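PDB 4AK9: cpftsy from Physcomitrella patens, which is a SIMIBI-type GTPase that probably serves as the chloroplast receptor of the signal recognition particle in protein transport and chloroplast biogenesis. Local coordinates for residues Leu109-Gly112 with Pro116-Leu119; Asn138-Glu143 with Phe200-Cys205; Gly171-Met176 with Val192-Glu197; Leu217-Glu220 with Lys225-Val228. All blocks are in the same frame, centred on the assembly; numbering follows the deposited sequence.

Interaction 1 of 4, residues Leu109-Gly112 with Pro116-Leu119; sequences LQLG and PAVL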
loop_
_atom_site.group_PDB
_atom_site.type_symbol
_atom_site.label_atom_id
_atom_site.label_comp_id
_atom_site.label_asym_id
_atom_site.label_seq_id
_atom_site.Cartn_x
_atom_site.Cartn_y
_atom_site.Cartn_z
ATOM N N LEU A 109 7.822 -12.629 24.225
ATOM C CA LEU A 109 6.617 -12.654 25.046
ATOM C C LEU A 109 7.010 -12.461 26.513
ATOM O O LEU A 109 8.025 -13.003 26.971
ATOM C CB LEU A 109 5.886 -13.972 24.878
ATOM C CG LEU A 109 5.327 -14.190 23.481
ATOM C CD1 LEU A 109 4.723 -15.571 23.397
ATOM C CD2 LEU A 109 4.293 -13.123 23.143
ATOM N N GLN A 110 6.219 -11.682 27.242
ATOM C CA GLN A 110 6.507 -11.365 28.639
ATOM C C GLN A 110 5.541 -12.138 29.495
ATOM O O GLN A 110 4.405 -11.706 29.734
ATOM C CB GLN A 110 6.303 -9.871 28.904
ATOM C CG GLN A 110 7.031 -8.948 27.945
ATOM C CD GLN A 110 8.511 -8.876 28.231
ATOM O OE1 GLN A 110 8.960 -8.099 29.085
ATOM N NE2 GLN A 110 9.287 -9.687 27.519
ATOM N N LEU A 111 5.970 -13.297 29.966
ATOM C CA LEU A 111 5.035 -14.176 30.653
ATOM C C LEU A 111 5.081 -13.941 32.159
ATOM O O LEU A 111 4.240 -14.449 32.904
ATOM C CB LEU A 111 5.348 -15.626 30.327
ATOM C CG LEU A 111 5.370 -15.918 28.825
ATOM C CD1 LEU A 111 5.601 -17.399 28.596
ATOM C CD2 LEU A 111 4.068 -15.482 28.180
ATOM N N GLY A 112 6.063 -13.160 32.595
ATOM C CA GLY A 112 6.163 -12.766 33.988
ATOM C C GLY A 112 6.695 -13.844 34.920
ATOM O O GLY A 112 7.227 -14.886 34.485
ATOM N N PRO A 116 -0.884 -18.709 35.986
ATOM C CA PRO A 116 -0.745 -18.765 34.526
ATOM C C PRO A 116 -0.465 -17.394 33.909
ATOM O O PRO A 116 -0.921 -16.375 34.444
ATOM C CB PRO A 116 -2.118 -19.243 34.075
ATOM C CG PRO A 116 -3.055 -18.700 35.103
ATOM C CD PRO A 116 -2.297 -18.640 36.402
ATOM N N ALA A 117 0.291 -17.375 32.813
ATOM C CA ALA A 117 0.308 -16.196 31.948
ATOM C C ALA A 117 -0.957 -16.223 31.090
ATOM O O ALA A 117 -1.511 -17.301 30.790
ATOM C CB ALA A 117 1.550 -16.174 31.066
ATOM N N VAL A 118 -1.428 -15.044 30.690
ATOM C CA VAL A 118 -2.635 -14.957 29.887
ATOM C C VAL A 118 -2.365 -14.076 28.655
ATOM O O VAL A 118 -1.941 -12.923 28.781
ATOM C CB VAL A 118 -3.826 -14.394 30.668
ATOM C CG1 VAL A 118 -5.054 -14.236 29.761
ATOM C CG2 VAL A 118 -4.176 -15.327 31.861
ATOM N N LEU A 119 -2.584 -14.644 27.469
ATOM C CA LEU A 119 -2.341 -13.910 26.215
ATOM C C LEU A 119 -3.689 -13.728 25.529
ATOM O O LEU A 119 -4.397 -14.716 25.251
ATOM C CB LEU A 119 -1.410 -14.733 25.310
ATOM C CG LEU A 119 0.112 -14.646 25.379
ATOM C CD1 LEU A 119 0.612 -14.540 26.781
ATOM C CD2 LEU A 119 0.741 -15.839 24.693
#

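Interaction 2 of 4, residues Asn138-Glu143 with Phe200-Cys205; sequences NRFKKE and FDVVLC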
loop_
_atom_site.group_PDB
_atom_site.type_symbol
_atom_site.label_atom_id
_atom_site.label_comp_id
_atom_site.label_asym_id
_atom_site.label_seq_id
_atom_site.Cartn_x
_atom_site.Cartn_y
_atom_site.Cartn_z
ATOM N N ASN A 138 1.121 -24.584 19.516
ATOM C CA ASN A 138 2.052 -25.604 19.083
ATOM C C ASN A 138 3.472 -25.271 19.529
ATOM O O ASN A 138 4.245 -26.155 19.913
ATOM C CB ASN A 138 1.974 -25.760 17.563
ATOM C CG ASN A 138 3.093 -26.628 17.004
ATOM O OD1 ASN A 138 3.040 -27.855 17.087
ATOM N ND2 ASN A 138 4.116 -25.987 16.429
ATOM N N ARG A 139 3.824 -23.987 19.495
ATOM C CA ARG A 139 5.123 -23.561 20.028
ATOM C C ARG A 139 5.266 -23.815 21.525
ATOM O O ARG A 139 6.321 -24.252 21.988
ATOM C CB ARG A 139 5.394 -22.071 19.738
ATOM C CG ARG A 139 5.675 -21.789 18.289
ATOM C CD ARG A 139 6.062 -20.319 18.077
ATOM N NE ARG A 139 7.335 -20.001 18.708
ATOM C CZ ARG A 139 8.529 -20.268 18.183
ATOM N NH1 ARG A 139 8.636 -20.869 17.000
ATOM N NH2 ARG A 139 9.621 -19.916 18.847
ATOM N N PHE A 140 4.225 -23.514 22.291
ATOM C CA PHE A 140 4.283 -23.736 23.730
ATOM C C PHE A 140 4.373 -25.218 24.069
ATOM O O PHE A 140 5.148 -25.623 24.949
ATOM C CB PHE A 140 3.065 -23.120 24.412
ATOM C CG PHE A 140 3.125 -21.623 24.515
ATOM C CD1 PHE A 140 4.112 -21.017 25.276
ATOM C CD2 PHE A 140 2.185 -20.834 23.884
ATOM C CE1 PHE A 140 4.172 -19.630 25.373
ATOM C CE2 PHE A 140 2.229 -19.450 23.982
ATOM C CZ PHE A 140 3.215 -18.847 24.724
ATOM N N LYS A 141 3.571 -26.015 23.378
ATOM C CA LYS A 141 3.548 -27.478 23.578
ATOM C C LYS A 141 4.898 -28.120 23.300
ATOM O O LYS A 141 5.331 -29.006 24.025
ATOM C CB LYS A 141 2.465 -28.115 22.707
ATOM C CG LYS A 141 1.056 -27.753 23.191
ATOM C CD LYS A 141 0.900 -28.112 24.678
ATOM C CE LYS A 141 -0.522 -27.884 25.192
ATOM N NZ LYS A 141 -0.656 -28.190 26.662
ATOM N N LYS A 142 5.583 -27.636 22.269
ATOM C CA LYS A 142 6.899 -28.150 21.924
ATOM C C LYS A 142 7.927 -27.841 23.004
ATOM O O LYS A 142 8.958 -28.500 23.092
ATOM C CB LYS A 142 7.352 -27.590 20.571
ATOM C CG LYS A 142 6.821 -28.382 19.383
ATOM C CD LYS A 142 6.854 -27.556 18.111
ATOM C CE LYS A 142 8.237 -26.940 17.863
ATOM N NZ LYS A 142 8.169 -25.520 17.344
ATOM N N GLU A 143 7.640 -26.848 23.833
ATOM C CA GLU A 143 8.543 -26.503 24.927
ATOM C C GLU A 143 8.112 -27.049 26.290
ATOM O O GLU A 143 8.684 -26.676 27.322
ATOM C CB GLU A 143 8.750 -24.987 24.978
ATOM C CG GLU A 143 9.575 -24.476 23.802
ATOM C CD GLU A 143 9.937 -22.986 23.918
ATOM O OE1 GLU A 143 9.056 -22.183 24.319
ATOM O OE2 GLU A 143 11.098 -22.637 23.595
ATOM N N PHE A 200 -2.315 -24.551 35.033
ATOM C CA PHE A 200 -1.921 -24.358 33.624
ATOM C C PHE A 200 -0.854 -23.272 33.538
ATOM O O PHE A 200 -0.842 -22.357 34.361
ATOM C CB PHE A 200 -3.132 -23.933 32.796
ATOM C CG PHE A 200 -4.031 -25.076 32.379
ATOM C CD1 PHE A 200 -5.088 -25.488 33.190
ATOM C CD2 PHE A 200 -3.826 -25.731 31.167
ATOM C CE1 PHE A 200 -5.926 -26.538 32.804
ATOM C CE2 PHE A 200 -4.653 -26.782 30.774
ATOM C CZ PHE A 200 -5.706 -27.186 31.590
ATOM N N ASP A 201 0.026 -23.336 32.542
ATOM C CA ASP A 201 1.101 -22.347 32.458
ATOM C C ASP A 201 0.699 -21.116 31.653
ATOM O O ASP A 201 1.174 -20.012 31.926
ATOM C CB ASP A 201 2.352 -22.949 31.841
ATOM C CG ASP A 201 2.910 -24.101 32.668
ATOM O OD1 ASP A 201 3.391 -23.849 33.799
ATOM O OD2 ASP A 201 2.877 -25.255 32.182
ATOM N N VAL A 202 -0.150 -21.317 30.648
ATOM C CA VAL A 202 -0.470 -20.234 29.702
ATOM C C VAL A 202 -1.908 -20.408 29.270
ATOM O O VAL A 202 -2.344 -21.541 29.040
ATOM C CB VAL A 202 0.397 -20.315 28.426
ATOM C CG1 VAL A 202 -0.056 -19.275 27.427
ATOM C CG2 VAL A 202 1.877 -20.086 28.740
ATOM N N VAL A 203 -2.652 -19.305 29.200
ATOM C CA VAL A 203 -3.994 -19.321 28.650
ATOM C C VAL A 203 -3.965 -18.480 27.372
ATOM O O VAL A 203 -3.510 -17.336 27.394
ATOM C CB VAL A 203 -5.007 -18.670 29.582
ATOM C CG1 VAL A 203 -6.399 -18.675 28.957
ATOM C CG2 VAL A 203 -5.010 -19.369 30.946
ATOM N N LEU A 204 -4.442 -19.055 26.275
ATOM C CA LEU A 204 -4.488 -18.370 24.974
ATOM C C LEU A 204 -5.934 -18.024 24.661
ATOM O O LEU A 204 -6.750 -18.902 24.403
ATOM C CB LEU A 204 -3.907 -19.274 23.872
ATOM C CG LEU A 204 -2.445 -19.192 23.427
ATOM C CD1 LEU A 204 -1.569 -18.546 24.456
ATOM C CD2 LEU A 204 -1.843 -20.541 22.955
ATOM N N CYS A 205 -6.272 -16.738 24.681
ATOM C CA CYS A 205 -7.683 -16.287 24.524
ATOM C C CYS A 205 -8.012 -15.782 23.134
ATOM O O CYS A 205 -7.337 -14.886 22.623
ATOM C CB CYS A 205 -7.986 -15.130 25.498
ATOM S SG CYS A 205 -7.697 -15.518 27.240
#

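Interaction 3 of 4, residues Gly171-Met176 with Val192-Glu197; sequences GSEIVM and VRRAVE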
loop_
_atom_site.group_PDB
_atom_site.type_symbol
_atom_site.label_atom_id
_atom_site.label_comp_id
_atom_site.label_asym_id
_atom_site.label_seq_id
_atom_site.Cartn_x
_atom_site.Cartn_y
_atom_site.Cartn_z
ATOM N N GLY A 171 -2.683 -30.731 21.451
ATOM C CA GLY A 171 -2.706 -31.346 22.769
ATOM C C GLY A 171 -2.979 -30.330 23.867
ATOM O O GLY A 171 -2.547 -30.497 25.006
ATOM N N SER A 172 -3.684 -29.261 23.512
ATOM C CA SER A 172 -4.074 -28.231 24.475
ATOM C C SER A 172 -5.479 -28.509 24.948
ATOM O O SER A 172 -6.279 -29.093 24.207
ATOM C CB SER A 172 -4.049 -26.846 23.810
ATOM O OG SER A 172 -2.765 -26.582 23.262
ATOM N N GLU A 173 -5.793 -28.074 26.167
ATOM C CA GLU A 173 -7.175 -28.111 26.655
ATOM C C GLU A 173 -7.902 -26.873 26.164
ATOM O O GLU A 173 -7.258 -25.899 25.748
ATOM C CB GLU A 173 -7.205 -28.164 28.191
ATOM C CG GLU A 173 -6.405 -29.332 28.781
ATOM C CD GLU A 173 -7.004 -30.694 28.429
ATOM O OE1 GLU A 173 -8.216 -30.895 28.696
ATOM O OE2 GLU A 173 -6.266 -31.556 27.882
ATOM N N ILE A 174 -9.231 -26.892 26.214
ATOM C CA ILE A 174 -10.002 -25.754 25.731
ATOM C C ILE A 174 -11.256 -25.491 26.556
ATOM O O ILE A 174 -11.949 -26.427 26.962
ATOM C CB ILE A 174 -10.374 -25.910 24.223
ATOM C CG1 ILE A 174 -11.209 -24.720 23.730
ATOM C CG2 ILE A 174 -11.141 -27.214 23.966
ATOM C CD1 ILE A 174 -11.199 -24.570 22.210
ATOM N N VAL A 175 -11.522 -24.209 26.825
ATOM C CA VAL A 175 -12.772 -23.789 27.451
ATOM C C VAL A 175 -13.656 -23.154 26.389
ATOM O O VAL A 175 -13.216 -22.237 25.662
ATOM C CB VAL A 175 -12.536 -22.744 28.567
ATOM C CG1 VAL A 175 -13.866 -22.119 29.005
ATOM C CG2 VAL A 175 -11.773 -23.358 29.763
ATOM N N MET A 176 -14.901 -23.621 26.294
ATOM C CA MET A 176 -15.848 -23.069 25.327
ATOM C C MET A 176 -17.137 -22.532 25.960
ATOM O O MET A 176 -17.374 -22.722 27.154
ATOM C CB MET A 176 -16.160 -24.111 24.253
ATOM C CG MET A 176 -14.905 -24.642 23.572
ATOM S SD MET A 176 -15.274 -25.754 22.208
ATOM C CE MET A 176 -16.474 -24.751 21.321
ATOM N N VAL A 192 -9.759 -18.357 32.708
ATOM C CA VAL A 192 -8.670 -17.898 33.560
ATOM C C VAL A 192 -8.756 -18.540 34.950
ATOM O O VAL A 192 -7.730 -18.998 35.486
ATOM C CB VAL A 192 -8.581 -16.374 33.651
ATOM C CG1 VAL A 192 -7.439 -15.986 34.549
ATOM C CG2 VAL A 192 -8.344 -15.792 32.234
ATOM N N ARG A 193 -9.966 -18.609 35.483
ATOM C CA ARG A 193 -10.184 -19.242 36.792
ATOM C C ARG A 193 -9.730 -20.685 36.764
ATOM O O ARG A 193 -9.024 -21.146 37.662
ATOM C CB ARG A 193 -11.663 -19.191 37.171
ATOM C CG ARG A 193 -12.152 -17.804 37.543
ATOM C CD ARG A 193 -13.485 -17.879 38.293
ATOM N NE ARG A 193 -14.552 -18.495 37.496
ATOM C CZ ARG A 193 -15.351 -17.811 36.679
ATOM N NH1 ARG A 193 -15.191 -16.501 36.547
ATOM N NH2 ARG A 193 -16.311 -18.429 35.994
ATOM N N ARG A 194 -10.122 -21.391 35.703
ATOM C CA ARG A 194 -9.769 -22.798 35.561
ATOM C C ARG A 194 -8.264 -22.983 35.481
ATOM O O ARG A 194 -7.712 -23.942 36.017
ATOM C CB ARG A 194 -10.462 -23.410 34.339
ATOM C CG ARG A 194 -10.040 -24.849 34.093
ATOM C CD ARG A 194 -10.892 -25.551 33.049
ATOM N NE ARG A 194 -10.214 -26.771 32.612
ATOM C CZ ARG A 194 -10.490 -27.429 31.494
ATOM N NH1 ARG A 194 -11.448 -26.990 30.678
ATOM N NH2 ARG A 194 -9.796 -28.519 31.186
ATOM N N ALA A 195 -7.585 -22.046 34.826
ATOM C CA ALA A 195 -6.149 -22.167 34.688
ATOM C C ALA A 195 -5.447 -21.948 36.017
ATOM O O ALA A 195 -4.403 -22.545 36.262
ATOM C CB ALA A 195 -5.635 -21.164 33.697
ATOM N N VAL A 196 -5.989 -21.053 36.838
ATOM C CA VAL A 196 -5.381 -20.787 38.141
ATOM C C VAL A 196 -5.570 -22.028 39.023
ATOM O O VAL A 196 -4.623 -22.493 39.687
ATOM C CB VAL A 196 -5.997 -19.554 38.832
ATOM C CG1 VAL A 196 -5.392 -19.377 40.226
ATOM C CG2 VAL A 196 -5.779 -18.288 37.979
ATOM N N GLU A 197 -6.782 -22.580 38.992
ATOM C CA GLU A 197 -7.096 -23.747 39.818
ATOM C C GLU A 197 -6.309 -24.977 39.404
ATOM O O GLU A 197 -5.854 -25.750 40.258
ATOM C CB GLU A 197 -8.592 -24.069 39.782
ATOM C CG GLU A 197 -9.478 -22.978 40.366
ATOM C CD GLU A 197 -9.131 -22.626 41.817
ATOM O OE1 GLU A 197 -9.213 -23.529 42.683
ATOM O OE2 GLU A 197 -8.781 -21.446 42.087
#

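Interaction 4 of 4, residues Leu217-Glu220 with Lys225-Val228; sequences LMEE and KRAV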
loop_
_atom_site.group_PDB
_atom_site.type_symbol
_atom_site.label_atom_id
_atom_site.label_comp_id
_atom_site.label_asym_id
_atom_site.label_seq_id
_atom_site.Cartn_x
_atom_site.Cartn_y
_atom_site.Cartn_z
ATOM N N LEU A 217 -19.078 -3.637 19.908
ATOM C CA LEU A 217 -17.945 -4.519 19.813
ATOM C C LEU A 217 -16.794 -3.971 20.642
ATOM O O LEU A 217 -16.083 -4.739 21.312
ATOM C CB LEU A 217 -17.507 -4.647 18.352
ATOM C CG LEU A 217 -16.857 -5.964 17.886
ATOM C CD1 LEU A 217 -16.235 -6.806 19.019
ATOM C CD2 LEU A 217 -17.856 -6.790 17.089
ATOM N N MET A 218 -16.615 -2.653 20.593
ATOM C CA MET A 218 -15.554 -2.006 21.358
ATOM C C MET A 218 -15.772 -2.293 22.825
ATOM O O MET A 218 -14.835 -2.644 23.552
ATOM C CB MET A 218 -15.555 -0.492 21.144
ATOM C CG MET A 218 -14.578 0.234 22.064
ATOM S SD MET A 218 -14.848 2.031 22.178
ATOM C CE MET A 218 -14.901 2.437 20.426
ATOM N N GLU A 219 -17.021 -2.164 23.242
ATOM C CA GLU A 219 -17.330 -2.325 24.638
ATOM C C GLU A 219 -17.141 -3.761 25.072
ATOM O O GLU A 219 -16.682 -4.021 26.187
ATOM C CB GLU A 219 -18.739 -1.829 24.937
ATOM C CG GLU A 219 -19.009 -1.706 26.428
ATOM C CD GLU A 219 -17.813 -1.132 27.212
ATOM O OE1 GLU A 219 -17.292 -0.051 26.823
ATOM O OE2 GLU A 219 -17.392 -1.767 28.223
ATOM N N GLU A 220 -17.486 -4.700 24.190
ATOM C CA GLU A 220 -17.298 -6.112 24.458
ATOM C C GLU A 220 -15.832 -6.501 24.640
ATOM O O GLU A 220 -15.479 -7.281 25.540
ATOM C CB GLU A 220 -17.950 -6.955 23.345
ATOM C CG GLU A 220 -17.770 -8.467 23.534
ATOM C CD GLU A 220 -18.294 -9.286 22.356
ATOM O OE1 GLU A 220 -19.450 -9.046 21.919
ATOM O OE2 GLU A 220 -17.546 -10.170 21.868
ATOM N N LYS A 225 -11.293 -7.632 28.528
ATOM C CA LYS A 225 -10.054 -7.293 29.204
ATOM C C LYS A 225 -10.326 -7.185 30.699
ATOM O O LYS A 225 -9.552 -7.686 31.517
ATOM C CB LYS A 225 -9.452 -5.984 28.677
ATOM C CG LYS A 225 -7.983 -5.820 29.055
ATOM C CD LYS A 225 -7.680 -4.443 29.650
ATOM C CE LYS A 225 -8.153 -4.293 31.107
ATOM N NZ LYS A 225 -7.132 -4.647 32.178
ATOM N N ARG A 226 -11.442 -6.561 31.055
ATOM C CA ARG A 226 -11.764 -6.352 32.483
ATOM C C ARG A 226 -12.049 -7.652 33.225
ATOM O O ARG A 226 -11.580 -7.839 34.350
ATOM C CB ARG A 226 -12.939 -5.411 32.640
ATOM C CG ARG A 226 -12.625 -3.978 32.278
ATOM C CD ARG A 226 -13.844 -3.104 32.567
ATOM N NE ARG A 226 -13.790 -1.892 31.766
ATOM C CZ ARG A 226 -14.646 -1.601 30.791
ATOM N NH1 ARG A 226 -15.657 -2.426 30.524
ATOM N NH2 ARG A 226 -14.504 -0.470 30.109
ATOM N N ALA A 227 -12.812 -8.541 32.592
ATOM C CA ALA A 227 -13.080 -9.869 33.137
ATOM C C ALA A 227 -11.817 -10.681 33.337
ATOM O O ALA A 227 -11.693 -11.393 34.330
ATOM C CB ALA A 227 -14.043 -10.620 32.257
ATOM N N VAL A 228 -10.886 -10.599 32.384
ATOM C CA VAL A 228 -9.629 -11.310 32.510
ATOM C C VAL A 228 -8.834 -10.765 33.699
ATOM O O VAL A 228 -8.356 -11.549 34.527
ATOM C CB VAL A 228 -8.784 -11.218 31.177
ATOM C CG1 VAL A 228 -7.336 -11.590 31.415
ATOM C CG2 VAL A 228 -9.379 -12.143 30.119
#

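Interaction 1 of 4, residues Leu109-Gly112 with Pro116-Leu119
Ala117, whose methyl group meets Leu111, is held in the sheet by its backbone: Ala117 O accepts a hydrogen bond from Val203 N. Leu119 O makes the equivalent bond to Cys205 N. The contact with 109-112 is itself apolar. Leu111 does most of the work, its methyl CD2 lying 3.8 Å from Leu119 CD1 and 3.9 Å from Ala117 CB, so that one branch covers two residues of the strand. The small alanine lets the loop backbone come near as well, with Leu111 O 3.7 Å from Ala117 CB. In the P-loop GTPase fold, 117-123 is an inner strand of the mostly parallel sheet and runs toward what is probably the Walker A loop; the chain reaches it through 109-112, after helix 85-101, and a cis peptide precedes Pro116. Leu109 meets the same Leu119 on its other methyl, Leu109 CD1 lying 4.2 Å from Leu119 CD2, and the two side chains cross at about a right angle. Leu119 therefore gives one methyl to each loop leucine. A chi1 of -66° sets CG of Leu109 beside its backbone N, from where CD1 is presented to Leu119. The Leu109 side chain also touches Leu240 of the next strand and Phe140 of helix 126-142.

Interaction 2 of 4, residues Asn138-Glu143 with Phe200-Cys205
One face of the Phe140 ring carries the methyl CG2 of Val202, which stands 4.1 Å above the ring plane and is displaced toward the rim near CE1; Leu204 approaches the same ring obliquely. The geometry belongs to a beta-alpha-beta crossover: helix 126-142 joins strand 117-123 to strand 147-150, and strand 202-205 lies between those two in the sheet. The crossing helix thus passes over the middle strand, and phenylalanine is long and flat enough to bridge the gap, since even the closest CA atoms, those of Phe140 and Val202, are 8.4 Å apart. A chi1 of -75° sets CG beside the backbone N and sends the ring down onto the sheet. Both branches of Val202 are used, for CG1 also lies 4.1 Å from Phe140 CE2. Leu119 and Val147, on the flanking strands, touch the ring too, so apolar side chains of three strands meet it. Replaced by an alanine, Phe140 would probably leave a gap between helix and sheet, with the methyls of Val202 and Leu204 uncovered by the ring. Leu204 forks at the ring's CD2-CE2 side, with Leu204 CD1 3.9 Å from Phe140 CE2 and Leu204 CD2 4.1 Å from Phe140 CD2.

Interaction 3 of 4, residues Gly171-Met176 with Val192-Glu197
Arg194 reaches out from its helix to Glu173 in a salt bridge that is unusually loose: Glu173 OE1 and Arg194 NH2 are 3.8 Å apart, and the carboxylate and guanidinium planes are turned 62° against each other. OE1 lies at the edge of the guanidinium, near its plane, yet too far for a hydrogen bond, so the attraction is probably mainly electrostatic. The reach comes from an extended chain. CG of Arg194 is anti to the backbone N (chi1 176°) and the run from CG to NE stays straight, carrying the charged head to the strand. On the way its aliphatic part is put to use: Arg194 CD lies 4.0 Å from Val175 CG2, the two side chains sliding past each other in opposite directions. Val175 CG2 is also 3.8 Å from Arg194 NH1. Arginine suits the place because its methylenes can cover a buried valine while its charged end stays beside the exposed Glu173. Glu173 bends at chi2, and Glu173 CB comes within 4.0 Å of Arg194 NH2. A weak, long ion pair from Arg194 NE to Glu198 gives the guanidinium a second acidic neighbour.

Gly171, with the positive phi of the C-prime residue in a Schellman motif, ends helix 158-170 and lets the chain turn into strand 173-175. This strand is outermost in the sheet on its side, bonded through its backbone to 147-150; Ile174 faces helix 158-170, whereas Glu173 and Val175 face helix segment 192-197, whose N-to-C direction lies at 141° to that of the strand, closer to antiparallel than to parallel.

Interaction 4 of 4, residues Leu217-Glu220 with Lys225-Val228
Glu219 is the residue of 217-220 that meets Arg226, and the residues around it face other parts of the fold. Leu217 comes first, near the start of helix 215-231, its backbone N hydrogen-bonded to Asn214 OD1 and its side chain resting on Arg210. Met218 follows and packs on Thr213. Next is Glu219, where CG is anti to the backbone N (chi1 -168°) and the chain then bends at chi2, bringing the carboxylate along the helix surface toward Arg226. Glu220 points away at its start; its side chain touches Pro184 and makes a weak hydrogen bond to Ser208.

The partners are seven positions apart, about two helical turns, so both side chains must be long. Arg226 supplies most of the reach: its side chain sets out toward 217-220, as helix side chains lean to the N-terminal end, and it is extended from CG to NE. Arg226 NH1 donates a hydrogen bond to Glu219 OE2 of 3.0 Å, nearly straight at 174°. The donor approaches OE2 almost in line with the C-O bond, and the two flat groups are nearly coplanar, 6° apart. Arg226 NH2 is further off, 3.7 Å from Glu219 OE2, so one N-H, not two, makes the bond, and the bridge is not bidentate. A glutamine in place of Glu219 is likely to leave the charge of Arg226 without its mate.

At an exposed site solvent would probably weaken such a pair; its straight, in-plane bond, with the acid nearer the helix start and the base nearer its end, is nevertheless consistent with a modest stabilisation of the helix.

How the interactions relate
Interactions 1 and 2 share one apolar interior: strands 117-123 and 202-205 are sheet neighbours, Leu119 CD2 packs on Leu204 CD1 at 3.6 Å, and Phe140 touches leucines of both contacts. Interaction 2 is fully buried, interaction 1 only partly. Interaction 3 works across the opposite face of the sheet, toward its edge, and mixes a valine with a loose ion pair; it meets interaction 2 where Ala195 O probably accepts a hydrogen bond from Phe200 N, and interaction 1 where Pro116 packs on Ala195. Interaction 4 is a single hydrogen-bonded salt bridge on the surface and stays within one helix, whose Val228 nonetheless reaches Val118. The chemistry passes from methyl and ring packing in the buried contacts to charge pairs in the more exposed ones.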